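Local coordinates for hypothetical protein (Aquifex aeolicus, PDB 2HEK) that is of unknown function but carries a zinc-binding HD domain, binds GDP at sites far from the metal, and may hydrolyse dGTP, at residues Ile23-Phe28 and Thr116-Ile121; Phe28-Tyr33 and Asn251-Asn256; Val34-Leu39 and His49-His54. All blocks are in the same frame, centred on the assembly; numbering follows the deposited sequence.

Interaction 1 of 3, residues Ile23-Phe28 and Thr116-Ile121. With GDP (guanosine-5'-diphosphate), chain H.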
loop_
_atom_site.group_PDB
_atom_site.type_symbol
_atom_site.label_atom_id
_atom_site.label_comp_id
_atom_site.label_asym_id
_atom_site.label_seq_id
_atom_site.Cartn_x
_atom_site.Cartn_y
_atom_site.Cartn_z
ATOM N N ILE A 23 27.357 -10.444 -10.732
ATOM C CA ILE A 23 26.037 -11.084 -10.863
ATOM C C ILE A 23 26.011 -12.180 -11.939
ATOM O O ILE A 23 25.424 -13.254 -11.748
ATOM C CB ILE A 23 24.969 -10.027 -11.133
ATOM C CG1 ILE A 23 24.767 -9.235 -9.855
ATOM C CG2 ILE A 23 23.663 -10.665 -11.592
ATOM C CD1 ILE A 23 24.106 -7.916 -10.095
ATOM N N ASP A 24 26.676 -11.913 -13.055
ATOM C CA ASP A 24 26.720 -12.868 -14.153
ATOM C C ASP A 24 27.602 -14.105 -13.911
ATOM O O ASP A 24 27.537 -15.068 -14.668
ATOM C CB ASP A 24 27.072 -12.137 -15.458
ATOM C CG ASP A 24 25.962 -11.165 -15.892
ATOM O OD1 ASP A 24 24.771 -11.493 -15.695
ATOM O OD2 ASP A 24 26.271 -10.061 -16.401
ATOM N N SER A 25 28.394 -14.118 -12.853
ATOM C CA SER A 25 29.270 -15.309 -12.605
ATOM C C SER A 25 28.475 -16.485 -12.093
ATOM O O SER A 25 27.400 -16.308 -11.495
ATOM C CB SER A 25 30.379 -14.960 -11.622
ATOM O OG SER A 25 29.838 -14.766 -10.327
ATOM N N PHE A 26 28.978 -17.697 -12.329
ATOM C CA PHE A 26 28.315 -18.910 -11.885
ATOM C C PHE A 26 28.074 -18.993 -10.360
ATOM O O PHE A 26 27.011 -19.422 -9.944
ATOM C CB PHE A 26 29.070 -20.156 -12.391
ATOM C CG PHE A 26 28.603 -21.451 -11.780
ATOM C CD1 PHE A 26 27.699 -22.273 -12.461
ATOM C CD2 PHE A 26 29.083 -21.870 -10.545
ATOM C CE1 PHE A 26 27.266 -23.491 -11.898
ATOM C CE2 PHE A 26 28.648 -23.076 -9.964
ATOM C CZ PHE A 26 27.740 -23.884 -10.638
ATOM N N PRO A 27 29.065 -18.634 -9.514
ATOM C CA PRO A 27 28.751 -18.717 -8.062
ATOM C C PRO A 27 27.619 -17.765 -7.604
ATOM O O PRO A 27 26.901 -18.078 -6.647
ATOM C CB PRO A 27 30.070 -18.326 -7.394
ATOM C CG PRO A 27 31.139 -18.640 -8.463
ATOM C CD PRO A 27 30.466 -18.230 -9.748
ATOM N N PHE A 28 27.458 -16.631 -8.273
ATOM C CA PHE A 28 26.335 -15.754 -7.945
ATOM C C PHE A 28 25.029 -16.306 -8.529
ATOM O O PHE A 28 23.987 -16.314 -7.856
ATOM C CB PHE A 28 26.583 -14.296 -8.361
ATOM C CG PHE A 28 25.615 -13.322 -7.741
ATOM C CD1 PHE A 28 25.941 -12.656 -6.553
ATOM C CD2 PHE A 28 24.387 -13.060 -8.332
ATOM C CE1 PHE A 28 25.039 -11.777 -5.952
ATOM C CE2 PHE A 28 23.483 -12.137 -7.754
ATOM C CZ PHE A 28 23.812 -11.501 -6.567
ATOM N N THR A 116 37.165 -19.002 -6.830
ATOM C CA THR A 116 36.399 -19.070 -8.080
ATOM C C THR A 116 36.691 -17.839 -8.929
ATOM O O THR A 116 37.476 -16.974 -8.510
ATOM C CB THR A 116 34.865 -19.131 -7.795
ATOM O OG1 THR A 116 34.458 -17.904 -7.183
ATOM C CG2 THR A 116 34.506 -20.324 -6.884
ATOM N N GLU A 117 36.032 -17.714 -10.088
ATOM C CA GLU A 117 36.147 -16.519 -10.941
ATOM C C GLU A 117 35.841 -15.216 -10.213
ATOM O O GLU A 117 36.253 -14.159 -10.670
ATOM C CB GLU A 117 35.268 -16.635 -12.212
ATOM C CG GLU A 117 33.790 -16.997 -11.945
ATOM C CD GLU A 117 32.892 -17.001 -13.214
ATOM O OE1 GLU A 117 33.118 -16.142 -14.123
ATOM O OE2 GLU A 117 31.960 -17.857 -13.296
ATOM N N ILE A 118 35.092 -15.268 -9.099
ATOM C CA ILE A 118 34.824 -14.039 -8.322
ATOM C C ILE A 118 36.132 -13.283 -8.037
ATOM O O ILE A 118 36.207 -12.077 -8.208
ATOM C CB ILE A 118 34.073 -14.326 -6.982
ATOM C CG1 ILE A 118 32.696 -14.955 -7.243
ATOM C CG2 ILE A 118 33.950 -13.066 -6.111
ATOM C CD1 ILE A 118 31.764 -14.069 -7.995
ATOM N N TYR A 119 37.177 -13.987 -7.615
ATOM C CA TYR A 119 38.437 -13.284 -7.298
ATOM C C TYR A 119 38.977 -12.464 -8.487
ATOM O O TYR A 119 39.293 -11.246 -8.373
ATOM C CB TYR A 119 39.500 -14.286 -6.810
ATOM C CG TYR A 119 40.644 -13.542 -6.149
ATOM C CD1 TYR A 119 40.489 -12.978 -4.871
ATOM C CD2 TYR A 119 41.857 -13.363 -6.812
ATOM C CE1 TYR A 119 41.533 -12.267 -4.249
ATOM C CE2 TYR A 119 42.922 -12.654 -6.206
ATOM C CZ TYR A 119 42.735 -12.111 -4.930
ATOM O OH TYR A 119 43.732 -11.391 -4.339
ATOM N N GLU A 120 39.083 -13.115 -9.646
ATOM C CA GLU A 120 39.572 -12.451 -10.860
ATOM C C GLU A 120 38.696 -11.270 -11.213
ATOM O O GLU A 120 39.175 -10.200 -11.637
ATOM C CB GLU A 120 39.603 -13.440 -12.021
ATOM C CG GLU A 120 40.898 -14.229 -12.109
ATOM C CD GLU A 120 41.021 -15.330 -11.054
ATOM O OE1 GLU A 120 42.179 -15.683 -10.730
ATOM O OE2 GLU A 120 39.977 -15.846 -10.546
ATOM N N ILE A 121 37.392 -11.443 -11.031
ATOM C CA ILE A 121 36.486 -10.344 -11.326
ATOM C C ILE A 121 36.780 -9.158 -10.411
ATOM O O ILE A 121 36.934 -8.012 -10.883
ATOM C CB ILE A 121 34.976 -10.801 -11.241
ATOM C CG1 ILE A 121 34.673 -11.819 -12.346
ATOM C CG2 ILE A 121 34.063 -9.563 -11.337
ATOM C CD1 ILE A 121 33.384 -12.691 -12.118
HETATM P PB GDP H . 19.473 -6.730 -22.968
HETATM O O1B GDP H . 18.015 -6.428 -23.266
HETATM O O2B GDP H . 20.331 -6.170 -24.089
HETATM O O3B GDP H . 19.876 -6.055 -21.669
HETATM O O3A GDP H . 19.698 -8.340 -22.875
HETATM P PA GDP H . 19.785 -9.145 -21.468
HETATM O O1A GDP H . 20.914 -8.622 -20.600
HETATM O O2A GDP H . 19.935 -10.638 -21.660
HETATM O "O5'" GDP H . 18.351 -8.817 -20.805
HETATM C "C5'" GDP H . 17.991 -9.282 -19.512
HETATM C "C4'" GDP H . 17.470 -8.097 -18.715
HETATM O "O4'" GDP H . 16.811 -8.619 -17.564
HETATM C "C3'" GDP H . 18.589 -7.176 -18.224
HETATM O "O3'" GDP H . 18.556 -5.890 -18.861
HETATM C "C2'" GDP H . 18.376 -7.057 -16.722
HETATM O "O2'" GDP H . 17.744 -5.814 -16.415
HETATM C "C1'" GDP H . 17.434 -8.200 -16.349
HETATM N N9 GDP H . 18.128 -9.356 -15.694
HETATM C C8 GDP H . 17.551 -10.204 -14.813
HETATM N N7 GDP H . 18.410 -11.160 -14.368
HETATM C C5 GDP H . 19.593 -10.931 -14.972
HETATM C C6 GDP H . 20.940 -11.549 -14.963
HETATM O O6 GDP H . 21.182 -12.547 -14.275
HETATM N N1 GDP H . 21.895 -11.006 -15.730
HETATM C C2 GDP H . 21.686 -9.925 -16.516
HETATM N N2 GDP H . 22.702 -9.435 -17.268
HETATM N N3 GDP H . 20.478 -9.305 -16.582
HETATM C C4 GDP H . 19.408 -9.747 -15.849
#

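Interaction 2 of 3, residues Phe28-Tyr33 and Asn251-Asn256. With GDP (guanosine-5'-diphosphate), chain H.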
loop_
_atom_site.group_PDB
_atom_site.type_symbol
_atom_site.label_atom_id
_atom_site.label_comp_id
_atom_site.label_asym_id
_atom_site.label_seq_id
_atom_site.Cartn_x
_atom_site.Cartn_y
_atom_site.Cartn_z
ATOM N N PHE A 28 27.458 -16.631 -8.273
ATOM C CA PHE A 28 26.335 -15.754 -7.945
ATOM C C PHE A 28 25.029 -16.306 -8.529
ATOM O O PHE A 28 23.987 -16.314 -7.856
ATOM C CB PHE A 28 26.583 -14.296 -8.361
ATOM C CG PHE A 28 25.615 -13.322 -7.741
ATOM C CD1 PHE A 28 25.941 -12.656 -6.553
ATOM C CD2 PHE A 28 24.387 -13.060 -8.332
ATOM C CE1 PHE A 28 25.039 -11.777 -5.952
ATOM C CE2 PHE A 28 23.483 -12.137 -7.754
ATOM C CZ PHE A 28 23.812 -11.501 -6.567
ATOM N N GLN A 29 25.077 -16.818 -9.750
ATOM C CA GLN A 29 23.846 -17.369 -10.354
ATOM C C GLN A 29 23.291 -18.571 -9.566
ATOM O O GLN A 29 22.079 -18.770 -9.494
ATOM C CB GLN A 29 24.054 -17.732 -11.840
ATOM C CG GLN A 29 24.273 -16.530 -12.712
ATOM C CD GLN A 29 22.976 -15.758 -12.995
ATOM O OE1 GLN A 29 21.923 -16.357 -13.144
ATOM N NE2 GLN A 29 23.062 -14.445 -13.084
ATOM N N ARG A 30 24.178 -19.357 -8.955
ATOM C CA ARG A 30 23.790 -20.425 -8.035
ATOM C C ARG A 30 22.735 -19.964 -7.002
ATOM O O ARG A 30 21.837 -20.736 -6.567
ATOM C CB ARG A 30 25.060 -20.906 -7.278
ATOM C CG ARG A 30 24.782 -21.946 -6.190
ATOM C CD ARG A 30 26.048 -22.374 -5.406
ATOM N NE ARG A 30 25.586 -23.078 -4.228
ATOM C CZ ARG A 30 25.326 -22.494 -3.052
ATOM N NH1 ARG A 30 25.573 -21.205 -2.850
ATOM N NH2 ARG A 30 24.856 -23.220 -2.055
ATOM N N LEU A 31 22.856 -18.718 -6.566
ATOM C CA LEU A 31 21.978 -18.253 -5.508
ATOM C C LEU A 31 20.512 -18.225 -5.971
ATOM O O LEU A 31 19.635 -18.300 -5.142
ATOM C CB LEU A 31 22.428 -16.887 -5.007
ATOM C CG LEU A 31 23.815 -16.828 -4.347
ATOM C CD1 LEU A 31 24.077 -15.396 -3.964
ATOM C CD2 LEU A 31 23.935 -17.746 -3.135
ATOM N N ARG A 32 20.265 -18.149 -7.284
ATOM C CA ARG A 32 18.891 -18.238 -7.862
ATOM C C ARG A 32 18.262 -19.584 -7.543
ATOM O O ARG A 32 17.089 -19.737 -7.728
ATOM C CB ARG A 32 18.930 -18.177 -9.396
ATOM C CG ARG A 32 18.986 -16.823 -9.961
ATOM C CD ARG A 32 18.811 -16.789 -11.425
ATOM N NE ARG A 32 17.990 -15.618 -11.676
ATOM C CZ ARG A 32 18.338 -14.623 -12.450
ATOM N NH1 ARG A 32 19.482 -14.686 -13.122
ATOM N NH2 ARG A 32 17.520 -13.594 -12.573
ATOM N N TYR A 33 19.050 -20.570 -7.121
ATOM C CA TYR A 33 18.542 -21.952 -6.929
ATOM C C TYR A 33 18.552 -22.371 -5.445
ATOM O O TYR A 33 18.502 -23.563 -5.094
ATOM C CB TYR A 33 19.264 -22.925 -7.900
ATOM C CG TYR A 33 19.165 -22.370 -9.322
ATOM C CD1 TYR A 33 17.951 -22.435 -10.028
ATOM C CD2 TYR A 33 20.233 -21.711 -9.915
ATOM C CE1 TYR A 33 17.806 -21.891 -11.307
ATOM C CE2 TYR A 33 20.096 -21.127 -11.222
ATOM C CZ TYR A 33 18.870 -21.233 -11.901
ATOM O OH TYR A 33 18.676 -20.659 -13.166
ATOM N N ASN A 251 32.228 -28.907 -5.185
ATOM C CA ASN A 251 31.315 -29.786 -4.452
ATOM C C ASN A 251 30.418 -28.994 -3.509
ATOM O O ASN A 251 29.349 -29.461 -3.120
ATOM C CB ASN A 251 32.075 -30.861 -3.675
ATOM C CG ASN A 251 32.586 -31.981 -4.567
ATOM O OD1 ASN A 251 31.935 -32.365 -5.539
ATOM N ND2 ASN A 251 33.762 -32.505 -4.242
ATOM N N PHE A 252 30.875 -27.813 -3.104
ATOM C CA PHE A 252 29.990 -26.901 -2.395
ATOM C C PHE A 252 29.061 -26.235 -3.411
ATOM O O PHE A 252 27.863 -26.265 -3.229
ATOM C CB PHE A 252 30.756 -25.857 -1.587
ATOM C CG PHE A 252 29.887 -24.741 -1.107
ATOM C CD1 PHE A 252 29.078 -24.911 0.011
ATOM C CD2 PHE A 252 29.827 -23.548 -1.806
ATOM C CE1 PHE A 252 28.235 -23.892 0.440
ATOM C CE2 PHE A 252 28.980 -22.524 -1.388
ATOM C CZ PHE A 252 28.189 -22.698 -0.264
ATOM N N LEU A 253 29.623 -25.688 -4.493
ATOM C CA LEU A 253 28.858 -24.965 -5.494
ATOM C C LEU A 253 27.730 -25.782 -6.122
ATOM O O LEU A 253 26.709 -25.215 -6.515
ATOM C CB LEU A 253 29.754 -24.322 -6.561
ATOM C CG LEU A 253 30.664 -23.156 -6.089
ATOM C CD1 LEU A 253 31.586 -22.731 -7.220
ATOM C CD2 LEU A 253 29.897 -21.929 -5.575
ATOM N N ARG A 254 27.878 -27.103 -6.181
ATOM C CA ARG A 254 26.808 -27.928 -6.740
ATOM C C ARG A 254 25.656 -28.180 -5.770
ATOM O O ARG A 254 24.629 -28.720 -6.160
ATOM C CB ARG A 254 27.363 -29.238 -7.327
ATOM C CG ARG A 254 28.107 -28.977 -8.643
ATOM C CD ARG A 254 28.494 -30.245 -9.413
ATOM N NE ARG A 254 29.761 -30.857 -8.974
ATOM C CZ ARG A 254 29.856 -31.869 -8.111
ATOM N NH1 ARG A 254 28.768 -32.397 -7.542
ATOM N NH2 ARG A 254 31.053 -32.348 -7.800
ATOM N N LEU A 255 25.815 -27.787 -4.513
ATOM C CA LEU A 255 24.742 -27.896 -3.549
ATOM C C LEU A 255 23.734 -26.763 -3.763
ATOM O O LEU A 255 24.011 -25.607 -3.421
ATOM C CB LEU A 255 25.288 -27.803 -2.128
ATOM C CG LEU A 255 26.101 -28.961 -1.564
ATOM C CD1 LEU A 255 26.691 -28.519 -0.240
ATOM C CD2 LEU A 255 25.228 -30.214 -1.375
ATOM N N ASN A 256 22.591 -27.101 -4.354
ATOM C CA ASN A 256 21.424 -26.208 -4.387
ATOM C C ASN A 256 20.177 -26.960 -3.863
ATOM O O ASN A 256 20.280 -28.147 -3.504
ATOM C CB ASN A 256 21.235 -25.563 -5.776
ATOM C CG ASN A 256 20.949 -26.585 -6.884
ATOM O OD1 ASN A 256 20.283 -27.599 -6.681
ATOM N ND2 ASN A 256 21.445 -26.300 -8.071
HETATM P PB GDP H . 19.473 -6.730 -22.968
HETATM O O1B GDP H . 18.015 -6.428 -23.266
HETATM O O2B GDP H . 20.331 -6.170 -24.089
HETATM O O3B GDP H . 19.876 -6.055 -21.669
HETATM O O3A GDP H . 19.698 -8.340 -22.875
HETATM P PA GDP H . 19.785 -9.145 -21.468
HETATM O O1A GDP H . 20.914 -8.622 -20.600
HETATM O O2A GDP H . 19.935 -10.638 -21.660
HETATM O "O5'" GDP H . 18.351 -8.817 -20.805
HETATM C "C5'" GDP H . 17.991 -9.282 -19.512
HETATM C "C4'" GDP H . 17.470 -8.097 -18.715
HETATM O "O4'" GDP H . 16.811 -8.619 -17.564
HETATM C "C3'" GDP H . 18.589 -7.176 -18.224
HETATM O "O3'" GDP H . 18.556 -5.890 -18.861
HETATM C "C2'" GDP H . 18.376 -7.057 -16.722
HETATM O "O2'" GDP H . 17.744 -5.814 -16.415
HETATM C "C1'" GDP H . 17.434 -8.200 -16.349
HETATM N N9 GDP H . 18.128 -9.356 -15.694
HETATM C C8 GDP H . 17.551 -10.204 -14.813
HETATM N N7 GDP H . 18.410 -11.160 -14.368
HETATM C C5 GDP H . 19.593 -10.931 -14.972
HETATM C C6 GDP H . 20.940 -11.549 -14.963
HETATM O O6 GDP H . 21.182 -12.547 -14.275
HETATM N N1 GDP H . 21.895 -11.006 -15.730
HETATM C C2 GDP H . 21.686 -9.925 -16.516
HETATM N N2 GDP H . 22.702 -9.435 -17.268
HETATM N N3 GDP H . 20.478 -9.305 -16.582
HETATM C C4 GDP H . 19.408 -9.747 -15.849
#

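Interaction 3 of 3, residues Val34-Leu39 and His49-His54. With ZN (zinc ion), chain D; PO4 (phosphate ion), chain C.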
loop_
_atom_site.group_PDB
_atom_site.type_symbol
_atom_site.label_atom_id
_atom_site.label_comp_id
_atom_site.label_asym_id
_atom_site.label_seq_id
_atom_site.Cartn_x
_atom_site.Cartn_y
_atom_site.Cartn_z
ATOM N N VAL A 34 18.568 -21.356 -4.582
ATOM C CA VAL A 34 18.557 -21.542 -3.126
ATOM C C VAL A 34 17.501 -20.583 -2.560
ATOM O O VAL A 34 17.727 -19.376 -2.535
ATOM C CB VAL A 34 19.941 -21.167 -2.477
ATOM C CG1 VAL A 34 19.891 -21.295 -0.935
ATOM C CG2 VAL A 34 21.127 -22.011 -3.043
ATOM N N LYS A 35 16.374 -21.112 -2.096
ATOM C CA LYS A 35 15.347 -20.305 -1.445
ATOM C C LYS A 35 15.878 -19.683 -0.174
ATOM O O LYS A 35 16.563 -20.350 0.621
ATOM C CB LYS A 35 14.104 -21.150 -1.121
ATOM C CG LYS A 35 13.265 -21.492 -2.373
ATOM C CD LYS A 35 11.927 -22.151 -1.991
ATOM C CE LYS A 35 11.362 -23.033 -3.126
ATOM N NZ LYS A 35 12.323 -24.169 -3.467
ATOM N N GLN A 36 15.560 -18.406 0.006
ATOM C CA GLN A 36 15.967 -17.628 1.147
ATOM C C GLN A 36 15.562 -18.333 2.432
ATOM O O GLN A 36 16.357 -18.404 3.382
ATOM C CB GLN A 36 15.333 -16.233 1.064
ATOM C CG GLN A 36 15.629 -15.320 2.260
ATOM C CD GLN A 36 17.055 -14.754 2.222
ATOM O OE1 GLN A 36 17.755 -14.846 1.204
ATOM N NE2 GLN A 36 17.497 -14.191 3.343
ATOM N N LEU A 37 14.349 -18.889 2.455
ATOM C CA LEU A 37 13.798 -19.468 3.676
ATOM C C LEU A 37 13.694 -20.998 3.675
ATOM O O LEU A 37 12.978 -21.554 4.489
ATOM C CB LEU A 37 12.426 -18.837 3.998
ATOM C CG LEU A 37 12.365 -17.340 4.306
ATOM C CD1 LEU A 37 10.913 -16.896 4.636
ATOM C CD2 LEU A 37 13.247 -16.978 5.496
ATOM N N GLY A 38 14.422 -21.669 2.784
ATOM C CA GLY A 38 14.540 -23.108 2.821
ATOM C C GLY A 38 13.219 -23.750 2.528
ATOM O O GLY A 38 12.677 -23.570 1.454
ATOM N N LEU A 39 12.703 -24.487 3.510
ATOM C CA LEU A 39 11.434 -25.223 3.407
ATOM C C LEU A 39 10.232 -24.453 3.915
ATOM O O LEU A 39 9.161 -25.015 3.977
ATOM C CB LEU A 39 11.506 -26.558 4.203
ATOM C CG LEU A 39 12.524 -27.578 3.691
ATOM C CD1 LEU A 39 12.690 -28.715 4.700
ATOM C CD2 LEU A 39 12.116 -28.127 2.324
ATOM N N HIS A 49 10.979 -16.662 -2.690
ATOM C CA HIS A 49 12.096 -15.757 -3.021
ATOM C C HIS A 49 13.446 -16.445 -2.740
ATOM O O HIS A 49 13.549 -17.336 -1.835
ATOM C CB HIS A 49 11.999 -14.456 -2.221
ATOM C CG HIS A 49 11.708 -14.668 -0.758
ATOM N ND1 HIS A 49 12.474 -14.113 0.255
ATOM C CD2 HIS A 49 10.725 -15.365 -0.143
ATOM C CE1 HIS A 49 11.970 -14.457 1.427
ATOM N NE2 HIS A 49 10.924 -15.241 1.213
ATOM N N THR A 50 14.468 -16.068 -3.522
ATOM C CA THR A 50 15.774 -16.727 -3.418
ATOM C C THR A 50 16.871 -15.805 -2.928
ATOM O O THR A 50 16.667 -14.576 -2.821
ATOM C CB THR A 50 16.211 -17.346 -4.762
ATOM O OG1 THR A 50 16.715 -16.310 -5.600
ATOM C CG2 THR A 50 15.046 -18.004 -5.482
ATOM N N ARG A 51 18.028 -16.398 -2.598
ATOM C CA ARG A 51 19.197 -15.623 -2.124
ATOM C C ARG A 51 19.724 -14.640 -3.179
ATOM O O ARG A 51 20.322 -13.599 -2.844
ATOM C CB ARG A 51 20.301 -16.595 -1.659
ATOM C CG ARG A 51 19.827 -17.254 -0.358
ATOM C CD ARG A 51 20.956 -17.646 0.570
ATOM N NE ARG A 51 20.359 -18.120 1.825
ATOM C CZ ARG A 51 20.023 -17.365 2.869
ATOM N NH1 ARG A 51 20.252 -16.051 2.904
ATOM N NH2 ARG A 51 19.450 -17.952 3.912
ATOM N N PHE A 52 19.426 -14.943 -4.441
ATOM C CA PHE A 52 19.799 -14.065 -5.589
ATOM C C PHE A 52 19.131 -12.716 -5.452
ATOM O O PHE A 52 19.799 -11.671 -5.417
ATOM C CB PHE A 52 19.428 -14.745 -6.910
ATOM C CG PHE A 52 19.822 -13.970 -8.156
ATOM C CD1 PHE A 52 21.012 -14.259 -8.815
ATOM C CD2 PHE A 52 18.959 -13.024 -8.713
ATOM C CE1 PHE A 52 21.371 -13.581 -9.988
ATOM C CE2 PHE A 52 19.302 -12.305 -9.867
ATOM C CZ PHE A 52 20.553 -12.591 -10.518
ATOM N N GLU A 53 17.808 -12.697 -5.336
ATOM C CA GLU A 53 17.133 -11.405 -5.208
ATOM C C GLU A 53 17.472 -10.705 -3.918
ATOM O O GLU A 53 17.571 -9.466 -3.888
ATOM C CB GLU A 53 15.607 -11.544 -5.311
ATOM C CG GLU A 53 15.111 -12.275 -6.575
ATOM C CD GLU A 53 14.932 -13.776 -6.358
ATOM O OE1 GLU A 53 13.993 -14.189 -5.613
ATOM O OE2 GLU A 53 15.731 -14.531 -6.953
ATOM N N HIS A 54 17.556 -11.469 -2.826
ATOM C CA HIS A 54 17.988 -10.921 -1.529
ATOM C C HIS A 54 19.359 -10.199 -1.666
ATOM O O HIS A 54 19.529 -9.070 -1.198
ATOM C CB HIS A 54 18.075 -12.034 -0.462
ATOM C CG HIS A 54 18.705 -11.587 0.821
ATOM N ND1 HIS A 54 18.252 -10.486 1.527
ATOM C CD2 HIS A 54 19.747 -12.095 1.534
ATOM C CE1 HIS A 54 18.999 -10.331 2.609
ATOM N NE2 HIS A 54 19.910 -11.293 2.633
HETATM ZN ZN ZN D . 21.643 -12.212 3.781
HETATM P P PO4 C . 21.876 -14.023 5.671
HETATM O O1 PO4 C . 23.123 -14.422 4.906
HETATM O O2 PO4 C . 20.726 -13.731 4.742
HETATM O O3 PO4 C . 21.496 -15.156 6.610
HETATM O O4 PO4 C . 22.189 -12.856 6.545
HETATM O O HOH W 1 19.167 -20.466 2.396
HETATM O O HOH W 2 12.363 -18.407 0.407
HETATM O O HOH W 3 23.122 -11.093 2.422
#

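Interaction 1 of 3, residues Ile23-Phe28 and Thr116-Ile121
Ser25, Phe26 and Pro27 lie against Thr116, Glu117 and Ile118, and the junction illustrates how a distant side chain can serve the first turn of a helix. Just before it, Asp24 turns away to the nucleotide. Its OD1 takes the guanine N1-H at 2.9 Å and nearly straight, and a weak second bond comes from N2, so one carboxylate oxygen reads two neighbouring donors of the base. Ser25 then sits at the N-cap position of helix 26-29. Its hydroxyl is bound to the carbonyl of Leu22, and Ile118 CD1 lies close by, a short contact of 3.1 Å to Ser25 OG. Ser25 CB touches both Glu117 CD (3.6 Å) and Ile121 CD1 (3.8 Å). At Phe26 the backbone N donates to Glu117 OE2 (3.1 Å, 162° at the hydrogen), approaching from above the carboxylate plane. Glu117 reaches it with CG between its own backbone N and carbonyl carbon (chi1 52°) and an extended chain beyond. Pro27 closes the contact with the outer edge of its ring: its CG lies 3.6 Å from Thr116 OG1, an oxygen that already bonds to Val112 O and weakly caps Ile118 N, and 4.2 Å from Ile118 CG1. A negative charge beside the start of helix 26-29 is likely to be favoured by the helix dipole. The whole is a helix-to-helix junction, in which a glutamate at the start of helix 117-123 accepts a first-turn N-H of helix 26-29, next to the guanine-binding Asp24 of the GDP pocket.

Interaction 2 of 3, residues Phe28-Tyr33 and Asn251-Asn256
Arg30 holds the carbonyl of Leu255 with two nitrogens: NH2 donates to Leu255 O at 2.9 Å, nearly in line with the carbonyl, and NE to the same Leu255 O at 3.1 Å from above the carbonyl plane. The acceptor lies at the edge of the guanidinium, in its plane, which fixes the rotation of the group. Over one face comes Phe252, whose CZ is 3.8 Å from Arg30 NH2, the two planes 39° apart. Arg30 is extended, CG anti to its backbone N (chi1 175°), and its CD passes Leu253 O at 3.1 Å. Farther along, Tyr33 CB meets Asn256 CB at 3.9 Å. In the next shell, His88 O takes a further bond from Arg30 NH2, and Phe108 stacks on Phe252. The same turn faces GDP the other way: Gln29 NE2 and Arg32 NH1 both donate to O6, while Arg32 NH2 points almost straight at N7 (177°). Gln29 OE1 accepts from Arg32 NH1 on a lone pair, steadying that pair. The contact thus joins the helical turn that follows from helix 26-29 to the link between helices 250-253 and 257-266, the latter capped by Asn256, with helix 108-115 packed against Phe252 and Leu253.

Interaction 3 of 3, residues Val34-Leu39 and His49-His54
Lys35 and Thr50 form a single backbone bridge, a short antiparallel pairing that ties the loop after helix 26-29 to the start of helix 51-69, a buried contact beside the zinc site. They are a non-hydrogen-bonded pair, flanked by two bonds: Arg51 N to Val34 O at 3.0 Å, and Gln36 N to His49 O at 2.9 Å. The helix start is itself shaped by a capping box, in which Thr50 OG1 weakly accepts from Phe52 N and Glu53 OE1 takes the N-H of Thr50, 2.9 Å from Thr50 N. Beyond the bridge, Gln36 occupies the middle of the contact. Its chain leaves the backbone trans to N, then bends at chi2 (76°), turning the amide toward the metal site. Gln36 NE2 stands 3.6 Å above one face of the His54 ring, near its rim, the amide steeply tilted (63°) to it, while OE1 lies over a face of the Arg51 guanidinium. Leu37 meets the edge of the His49 ring. Water 1 bridges the two segments, accepting from Arg51 NE at 2.7 Å and donating to Lys35 O. The tip of Arg51 serves the metal site: NH1 bonds to phosphate O2 at 3.0 Å and forms a salt bridge with Asp85, a residue of the zinc site. With a leucine in place of Arg51, Asp85 would probably lose its charged mate and the phosphate a donor. The same phosphate O2, probably from the crystallisation liquor, binds the zinc, as do water 3, Asp161 and His54, whose NE2 is 2.3 Å from the metal; Asp164, at His54 ND1, is likely to fix the ring's rotation. His54, the His84-Asp85 pair and Asp161 are consistent with the H...HD...D signature of HD-domain metal sites.

How the interactions relate
The three contacts run from a partly buried junction to the buried metal site, and their chemistry changes along the way. Interaction 1 is the most peripheral, partly open to solvent, and mixes one charge-to-backbone bond with aliphatic packing. Interactions 2 and 3 are buried: the former turns on a guanidinium and a carbonyl, the latter on paired backbones and a metal site. Interactions 1 and 2 share helix 26-29 and Phe28, and Leu253 packs on Phe26, Pro27 and Thr116, joining the two; between them they contact one guanine, interaction 1 at N1 and N2, interaction 2 at O6 and N7. Phe52 of interaction 3 meets Phe28, Ile23 and Arg32, so the zinc-bearing helix 51-69 also backs the nucleotide pocket.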